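Local coordinates for protein phist (Plasmodium falciparum, PDB 4JLE) that binds the virulence factor PfEMP1, probably its intracellular segment through the PHIST domain, and comigrates to knobs on the infected red cell surface, at residues 154-157 and 158-162; 132-135 and 136-140; 124-127 and 128-132. All blocks are in the same frame, centred on the assembly; numbering follows the deposited sequence. Where two conformers were deposited one is given.

Contact 1: residues 154-157 and 158-162; sequences GEML and NQKRK
Leu157 and Arg161, one turn apart, pack side chain on side chain near the C-terminal end of helix 117-163, the last long helix of the three-helix PHIST bundle. Four successive backbone bonds provide the scaffold, running from Asn158 N to Gly154 O and so on to Arg161 N, which lies 2.9 Å from Leu157 O. A side-chain bond within the turn is an i to i+3 one: Arg161 NH1 donates to Asn158 OD1 over 3.2 Å. That acceptor sits at the edge of the guanidinium and in its plane, while NH1 in turn lies in the plane of the Asn158 amide; the N-H...O angle is 140°, so the bond is moderately bent. The two flat groups therefore meet edge to edge.

Aliphatic carbons lie against the guanidinium face. Leu157 CB lies 3.7 Å from Arg161 CZ, over the centre of that face, and Leu157 CD1 comes within 3.6 Å of Arg161 NH2. On another side of the helix, Met156 has its CG anti to the backbone N (chi1 -179°), then bends at the next two torsions, which leaves SD 3.4 Å from Lys160 NZ at the end of an extended lysine chain.

Helix 117-163 meets a second copy of the protein here. The stronger tie of Arg161 is to Tyr73 O of the second subunit, through NH1; NH2 donates to Lys74 O, just beyond that subunit's helix 37-72, and Leu157 packs on its Pro76, immediately before its helix 77-110.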
loop_
_atom_site.group_PDB
_atom_site.type_symbol
_atom_site.label_atom_id
_atom_site.label_comp_id
_atom_site.label_asym_id
_atom_site.label_seq_id
_atom_site.Cartn_x
_atom_site.Cartn_y
_atom_site.Cartn_z
ATOM N N GLY B 154 -29.483 7.106 6.362
ATOM C CA GLY B 154 -30.364 8.254 6.543
ATOM C C GLY B 154 -31.822 7.866 6.421
ATOM O O GLY B 154 -32.675 8.397 7.146
ATOM N N GLU B 155 -32.125 6.923 5.503
ATOM C CA GLU B 155 -33.500 6.400 5.328
ATOM C C GLU B 155 -33.911 5.585 6.596
ATOM O O GLU B 155 -35.010 5.797 7.106
ATOM C CB GLU B 155 -33.633 5.586 4.031
ATOM C CG GLU B 155 -33.648 6.461 2.777
ATOM C CD GLU B 155 -33.289 5.827 1.430
ATOM O OE1 GLU B 155 -32.818 4.665 1.392
ATOM O OE2 GLU B 155 -33.470 6.512 0.397
ATOM N N MET B 156 -32.987 4.743 7.136
ATOM C CA MET B 156 -33.116 3.924 8.352
ATOM C C MET B 156 -33.398 4.815 9.571
ATOM O O MET B 156 -34.224 4.448 10.406
ATOM C CB MET B 156 -31.833 3.074 8.563
ATOM C CG MET B 156 -31.850 2.155 9.791
ATOM S SD MET B 156 -31.353 2.975 11.354
ATOM C CE MET B 156 -29.606 2.633 11.376
ATOM N N LEU B 157 -32.704 5.971 9.684
ATOM C CA LEU B 157 -32.911 6.920 10.788
ATOM C C LEU B 157 -34.289 7.550 10.701
ATOM O O LEU B 157 -34.982 7.611 11.711
ATOM C CB LEU B 157 -31.838 8.027 10.832
ATOM C CG LEU B 157 -30.392 7.622 11.157
ATOM C CD1 LEU B 157 -29.476 8.826 11.088
ATOM C CD2 LEU B 157 -30.272 6.931 12.514
ATOM N N ASN B 158 -34.689 8.018 9.504
ATOM C CA ASN B 158 -35.988 8.650 9.278
ATOM C C ASN B 158 -37.120 7.683 9.679
ATOM O O ASN B 158 -38.064 8.118 10.352
ATOM C CB ASN B 158 -36.119 9.131 7.821
ATOM C CG ASN B 158 -35.451 10.466 7.516
ATOM O OD1 ASN B 158 -34.784 11.090 8.360
ATOM N ND2 ASN B 158 -35.630 10.952 6.292
ATOM N N GLN B 159 -36.951 6.360 9.376
ATOM C CA GLN B 159 -37.867 5.265 9.751
ATOM C C GLN B 159 -38.066 5.237 11.279
ATOM O O GLN B 159 -39.196 5.385 11.741
ATOM C CB GLN B 159 -37.338 3.900 9.260
ATOM C CG GLN B 159 -37.547 3.628 7.768
ATOM C CD GLN B 159 -36.659 2.524 7.207
ATOM O OE1 GLN B 159 -35.990 1.767 7.929
ATOM N NE2 GLN B 159 -36.629 2.405 5.887
ATOM N N LYS B 160 -36.953 5.133 12.052
ATOM C CA LYS B 160 -36.951 5.113 13.524
ATOM C C LYS B 160 -37.541 6.421 14.094
ATOM O O LYS B 160 -38.270 6.372 15.092
ATOM C CB LYS B 160 -35.541 4.857 14.092
ATOM C CG LYS B 160 -35.059 3.436 13.923
ATOM C CD LYS B 160 -33.702 3.247 14.569
ATOM C CE LYS B 160 -33.179 1.850 14.312
ATOM N NZ LYS B 160 -31.700 1.749 14.465
ATOM N N ARG B 161 -37.278 7.573 13.424
ATOM C CA ARG B 161 -37.804 8.891 13.804
ATOM C C ARG B 161 -39.331 8.985 13.567
ATOM O O ARG B 161 -40.035 9.512 14.425
ATOM C CB ARG B 161 -37.090 10.014 13.044
ATOM C CG ARG B 161 -35.674 10.290 13.545
ATOM C CD ARG B 161 -34.845 10.945 12.467
ATOM N NE ARG B 161 -33.455 11.149 12.872
ATOM C CZ ARG B 161 -32.482 11.489 12.033
ATOM N NH1 ARG B 161 -32.737 11.642 10.738
ATOM N NH2 ARG B 161 -31.245 11.663 12.478
ATOM N N LYS B 162 -39.830 8.485 12.409
ATOM C CA LYS B 162 -41.257 8.473 12.034
ATOM C C LYS B 162 -42.071 7.591 12.996
ATOM O O LYS B 162 -43.207 7.941 13.344
ATOM C CB LYS B 162 -41.453 7.982 10.583
ATOM C CG LYS B 162 -41.043 8.993 9.516
ATOM C CD LYS B 162 -41.357 8.500 8.102
ATOM C CE LYS B 162 -40.295 7.575 7.543
ATOM N NZ LYS B 162 -40.591 7.179 6.145
#

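Contact 2: residues 132-135 and 136-140; sequences IEFR and KSMFD
Phe134 and Met138 make a Met-aromatic contact one turn apart on helix 117-163, the C-terminal helix of the three-helix PHIST bundle. Phe134 CG stands anti to the backbone N (chi1 170°), and the methionine begins in the same way, with chi1 174°. Despite this shared start, the two side chains cross at a slant, and the sulfur comes to the ring obliquely: Met138 SD lies 4.9 Å from the centroid of the Phe134 ring and 56° off its normal, with Phe134 CE2 as its nearest ring atom. The methionine was modelled in two conformers and this describes one of them, so the position of the sulfur, and with it the contact, is doubtful.

Ile132 and Lys136 illustrate another way of using the same spacing. They run side by side, pointing the same way, and the lysine chain is extended beyond CG. It passes Ile132 O and brings its far end to the isoleucine methyl, with Lys136 CE 3.8 Å from Ile132 CG2. Beneath both pairs the backbone bonds follow the regular i to i+4 pattern, among them Met138 N to Phe134 O at 2.9 Å.

Arg135 has a kink at chi3, and its guanidinium forms a salt bridge through NH1 with Glu51 of the second subunit. Met138 and Phe139 pack on Phe55 and Ile62 of the same subunit, while within the chain the Phe134 ring meets Trp131 edge-to-face. At the polar end of the lysine, Lys136 NZ stands 3.6 Å from the methyl carbon Ile132 CG2.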
loop_
_atom_site.group_PDB
_atom_site.type_symbol
_atom_site.label_atom_id
_atom_site.label_comp_id
_atom_site.label_asym_id
_atom_site.label_seq_id
_atom_site.Cartn_x
_atom_site.Cartn_y
_atom_site.Cartn_z
ATOM N N ILE B 132 -3.998 10.541 -13.224
ATOM C CA ILE B 132 -5.193 11.302 -13.562
ATOM C C ILE B 132 -6.357 10.308 -13.699
ATOM O O ILE B 132 -7.398 10.517 -13.104
ATOM C CB ILE B 132 -4.975 12.198 -14.816
ATOM C CG1 ILE B 132 -3.994 13.351 -14.492
ATOM C CG2 ILE B 132 -6.314 12.775 -15.335
ATOM C CD1 ILE B 132 -3.393 14.094 -15.732
ATOM N N GLU B 133 -6.138 9.212 -14.395
ATOM C CA GLU B 133 -7.077 8.118 -14.608
ATOM C C GLU B 133 -7.481 7.459 -13.274
ATOM O O GLU B 133 -8.671 7.190 -13.053
ATOM C CB GLU B 133 -6.425 7.091 -15.526
ATOM C CG GLU B 133 -7.284 6.619 -16.679
ATOM C CD GLU B 133 -6.665 5.436 -17.397
ATOM O OE1 GLU B 133 -7.134 4.296 -17.169
ATOM O OE2 GLU B 133 -5.683 5.640 -18.147
ATOM N N PHE B 134 -6.500 7.242 -12.368
ATOM C CA PHE B 134 -6.747 6.675 -11.049
ATOM C C PHE B 134 -7.695 7.612 -10.252
ATOM O O PHE B 134 -8.720 7.153 -9.723
ATOM C CB PHE B 134 -5.417 6.437 -10.281
ATOM C CG PHE B 134 -5.622 6.072 -8.820
ATOM C CD1 PHE B 134 -5.820 4.744 -8.437
ATOM C CD2 PHE B 134 -5.646 7.063 -7.829
ATOM C CE1 PHE B 134 -6.031 4.412 -7.094
ATOM C CE2 PHE B 134 -5.897 6.735 -6.489
ATOM C CZ PHE B 134 -6.097 5.419 -6.133
ATOM N N ARG B 135 -7.359 8.921 -10.210
ATOM C CA ARG B 135 -8.122 9.925 -9.472
ATOM C C ARG B 135 -9.585 10.061 -9.954
ATOM O O ARG B 135 -10.494 10.136 -9.119
ATOM C CB ARG B 135 -7.395 11.264 -9.518
ATOM C CG ARG B 135 -6.277 11.346 -8.470
ATOM C CD ARG B 135 -5.779 12.773 -8.250
ATOM N NE ARG B 135 -5.194 13.341 -9.469
ATOM C CZ ARG B 135 -3.916 13.205 -9.809
ATOM N NH1 ARG B 135 -3.070 12.572 -9.004
ATOM N NH2 ARG B 135 -3.470 13.715 -10.948
ATOM N N LYS B 136 -9.816 10.047 -11.288
ATOM C CA LYS B 136 -11.155 10.098 -11.881
ATOM C C LYS B 136 -11.991 8.891 -11.417
ATOM O O LYS B 136 -13.108 9.063 -10.951
ATOM C CB LYS B 136 -11.077 10.100 -13.418
ATOM C CG LYS B 136 -10.966 11.463 -14.072
ATOM C CD LYS B 136 -10.575 11.326 -15.536
ATOM C CE LYS B 136 -10.013 12.592 -16.134
ATOM N NZ LYS B 136 -9.210 12.300 -17.357
ATOM N N SER B 137 -11.437 7.676 -11.560
ATOM C CA SER B 137 -12.047 6.414 -11.169
ATOM C C SER B 137 -12.430 6.397 -9.655
ATOM O O SER B 137 -13.572 6.060 -9.320
ATOM C CB SER B 137 -11.099 5.259 -11.503
ATOM O OG SER B 137 -11.499 4.039 -10.892
ATOM N N MET B 138 -11.472 6.790 -8.773
ATOM C CA MET B 138 -11.579 6.885 -7.312
ATOM C C MET B 138 -12.736 7.810 -6.910
ATOM O O MET B 138 -13.481 7.504 -5.970
ATOM C CB MET B 138 -10.236 7.423 -6.751
ATOM C CG MET B 138 -10.227 7.711 -5.261
ATOM S SD MET B 138 -8.755 8.624 -4.732
ATOM C CE MET B 138 -9.485 9.747 -3.608
ATOM N N PHE B 139 -12.884 8.937 -7.631
ATOM C CA PHE B 139 -13.926 9.916 -7.370
ATOM C C PHE B 139 -15.299 9.255 -7.572
ATOM O O PHE B 139 -16.140 9.253 -6.664
ATOM C CB PHE B 139 -13.782 11.153 -8.285
ATOM C CG PHE B 139 -14.831 12.213 -7.994
ATOM C CD1 PHE B 139 -14.801 12.932 -6.814
ATOM C CD2 PHE B 139 -15.881 12.450 -8.882
ATOM C CE1 PHE B 139 -15.766 13.891 -6.536
ATOM C CE2 PHE B 139 -16.868 13.405 -8.591
ATOM C CZ PHE B 139 -16.800 14.116 -7.427
ATOM N N ASP B 140 -15.480 8.654 -8.741
ATOM C CA ASP B 140 -16.720 7.996 -9.178
ATOM C C ASP B 140 -17.080 6.802 -8.301
ATOM O O ASP B 140 -18.210 6.704 -7.841
ATOM C CB ASP B 140 -16.532 7.539 -10.634
ATOM C CG ASP B 140 -16.479 8.614 -11.714
ATOM O OD1 ASP B 140 -16.948 9.749 -11.461
ATOM O OD2 ASP B 140 -16.044 8.293 -12.839
#

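Contact 3: residues 124-127 and 128-132; sequences LEYV and KREWI
Glu130 and Tyr126 are joined first through the backbone, where Glu130 N donates to Tyr126 O over 2.9 Å, one of four consecutive i to i+4 bonds. Glu125 and Arg129 share another: Arg129 N donates to Glu125 O, and the arginine chain, bent at chi3, turns one guanidinium face over that same oxygen, with Arg129 CZ 3.5 Å from Glu125 O. The charged ends of this pair are not in contact.

A CH-pi contact follows. Glu130 CG rests over one face of the Tyr126 ring, 3.8 Å from its centroid and only 18° off the normal. A bend at chi2 (-69°) then lays the carboxylate almost parallel to the ring, the planes being 6° apart. Farther round the helix, Val127 and Trp131 lie alongside each other, with Val127 CG1 3.7 Å from Trp131 CD1.

In the three-helix bundle of this PHIST domain, these turns belong to the C-terminal helix, 117-163, and lie against the second subunit. Tyr126 stacks on Tyr105 there and packs on Phe101, Glu130 packs on Leu102, all three from its helix 77-110; Trp131 reaches Glu51 of its helix 37-72, and Leu124 meets Ile28 at the end of its helix 21-28.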
loop_
_atom_site.group_PDB
_atom_site.type_symbol
_atom_site.label_atom_id
_atom_site.label_comp_id
_atom_site.label_asym_id
_atom_site.label_seq_id
_atom_site.Cartn_x
_atom_site.Cartn_y
_atom_site.Cartn_z
ATOM N N LEU B 124 7.656 9.126 -17.116
ATOM C CA LEU B 124 7.070 10.198 -16.325
ATOM C C LEU B 124 5.700 10.618 -16.859
ATOM O O LEU B 124 4.779 10.787 -16.074
ATOM C CB LEU B 124 8.042 11.384 -16.322
ATOM C CG LEU B 124 7.906 12.394 -15.198
ATOM C CD1 LEU B 124 8.265 11.781 -13.838
ATOM C CD2 LEU B 124 8.797 13.567 -15.463
ATOM N N GLU B 125 5.558 10.739 -18.181
ATOM C CA GLU B 125 4.296 11.105 -18.822
ATOM C C GLU B 125 3.252 10.005 -18.611
ATOM O O GLU B 125 2.094 10.324 -18.395
ATOM C CB GLU B 125 4.504 11.408 -20.317
ATOM C CG GLU B 125 5.050 12.813 -20.534
ATOM C CD GLU B 125 5.601 13.191 -21.901
ATOM O OE1 GLU B 125 6.025 12.296 -22.669
ATOM O OE2 GLU B 125 5.672 14.412 -22.170
ATOM N N TYR B 126 3.668 8.732 -18.609
ATOM C CA TYR B 126 2.795 7.583 -18.363
ATOM C C TYR B 126 2.298 7.583 -16.899
ATOM O O TYR B 126 1.112 7.377 -16.669
ATOM C CB TYR B 126 3.521 6.272 -18.690
ATOM C CG TYR B 126 2.733 5.020 -18.377
ATOM C CD1 TYR B 126 1.834 4.489 -19.297
ATOM C CD2 TYR B 126 2.914 4.342 -17.173
ATOM C CE1 TYR B 126 1.119 3.320 -19.021
ATOM C CE2 TYR B 126 2.224 3.158 -16.896
ATOM C CZ TYR B 126 1.327 2.651 -17.826
ATOM O OH TYR B 126 0.623 1.505 -17.549
ATOM N N VAL B 127 3.207 7.793 -15.930
ATOM C CA VAL B 127 2.897 7.849 -14.503
ATOM C C VAL B 127 1.851 8.965 -14.241
ATOM O O VAL B 127 0.851 8.710 -13.555
ATOM C CB VAL B 127 4.200 8.033 -13.683
ATOM C CG1 VAL B 127 3.931 8.541 -12.261
ATOM C CG2 VAL B 127 5.000 6.740 -13.664
ATOM N N LYS B 128 2.055 10.167 -14.832
ATOM C CA LYS B 128 1.141 11.312 -14.687
ATOM C C LYS B 128 -0.265 11.005 -15.259
ATOM O O LYS B 128 -1.266 11.305 -14.595
ATOM C CB LYS B 128 1.731 12.579 -15.322
ATOM C CG LYS B 128 2.903 13.158 -14.525
ATOM C CD LYS B 128 3.256 14.579 -14.938
ATOM C CE LYS B 128 4.414 15.137 -14.131
ATOM N NZ LYS B 128 4.625 16.592 -14.378
ATOM N N ARG B 129 -0.322 10.354 -16.458
ATOM C CA ARG B 129 -1.577 9.968 -17.123
ATOM C C ARG B 129 -2.331 8.922 -16.299
ATOM O O ARG B 129 -3.535 9.060 -16.112
ATOM C CB ARG B 129 -1.341 9.462 -18.566
ATOM C CG ARG B 129 -1.379 10.596 -19.585
ATOM C CD ARG B 129 -1.325 10.152 -21.045
ATOM N NE ARG B 129 -0.036 9.553 -21.413
ATOM C CZ ARG B 129 1.052 10.230 -21.778
ATOM N NH1 ARG B 129 1.032 11.560 -21.831
ATOM N NH2 ARG B 129 2.167 9.585 -22.084
ATOM N N GLU B 130 -1.619 7.921 -15.765
ATOM C CA GLU B 130 -2.181 6.871 -14.909
ATOM C C GLU B 130 -2.742 7.440 -13.610
ATOM O O GLU B 130 -3.771 6.951 -13.150
ATOM C CB GLU B 130 -1.137 5.795 -14.587
ATOM C CG GLU B 130 -0.770 4.913 -15.770
ATOM C CD GLU B 130 -1.863 3.980 -16.254
ATOM O OE1 GLU B 130 -2.129 2.969 -15.561
ATOM O OE2 GLU B 130 -2.446 4.258 -17.329
ATOM N N TRP B 131 -2.090 8.480 -13.033
ATOM C CA TRP B 131 -2.577 9.106 -11.814
ATOM C C TRP B 131 -3.861 9.915 -12.049
ATOM O O TRP B 131 -4.717 9.952 -11.167
ATOM C CB TRP B 131 -1.519 9.991 -11.199
ATOM C CG TRP B 131 -0.595 9.262 -10.281
ATOM C CD1 TRP B 131 0.769 9.209 -10.368
ATOM C CD2 TRP B 131 -0.954 8.554 -9.079
ATOM N NE1 TRP B 131 1.282 8.587 -9.265
ATOM C CE2 TRP B 131 0.247 8.121 -8.484
ATOM C CE3 TRP B 131 -2.183 8.223 -8.456
ATOM C CZ2 TRP B 131 0.260 7.410 -7.268
ATOM C CZ3 TRP B 131 -2.172 7.530 -7.257
ATOM C CH2 TRP B 131 -0.970 7.128 -6.672
ATOM N N ILE B 132 -3.998 10.541 -13.224
ATOM C CA ILE B 132 -5.193 11.302 -13.562
ATOM C C ILE B 132 -6.357 10.308 -13.699
ATOM O O ILE B 132 -7.398 10.517 -13.104
ATOM C CB ILE B 132 -4.975 12.198 -14.816
ATOM C CG1 ILE B 132 -3.994 13.351 -14.492
ATOM C CG2 ILE B 132 -6.314 12.775 -15.335
ATOM C CD1 ILE B 132 -3.393 14.094 -15.732
#

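How the contacts relate
Followed from the N terminus, the chain enters contact 3 early on helix 117-163, continues into contact 2, and reaches contact 1 close to the end of that helix. Each joins adjoining turns of one helix, so none closes a loop, and they neither nest nor cross. Contacts 3 and 2 share Ile132, and their centres are 12 Å apart. Contact 1 stands well beyond, its nearest atoms about 17 Å from contact 2 and about 30 Å from contact 3. All three touch the second subunit: contacts 3 and 2 meet its helices 37-72 and 77-110, whereas contact 1 meets the short connection between them.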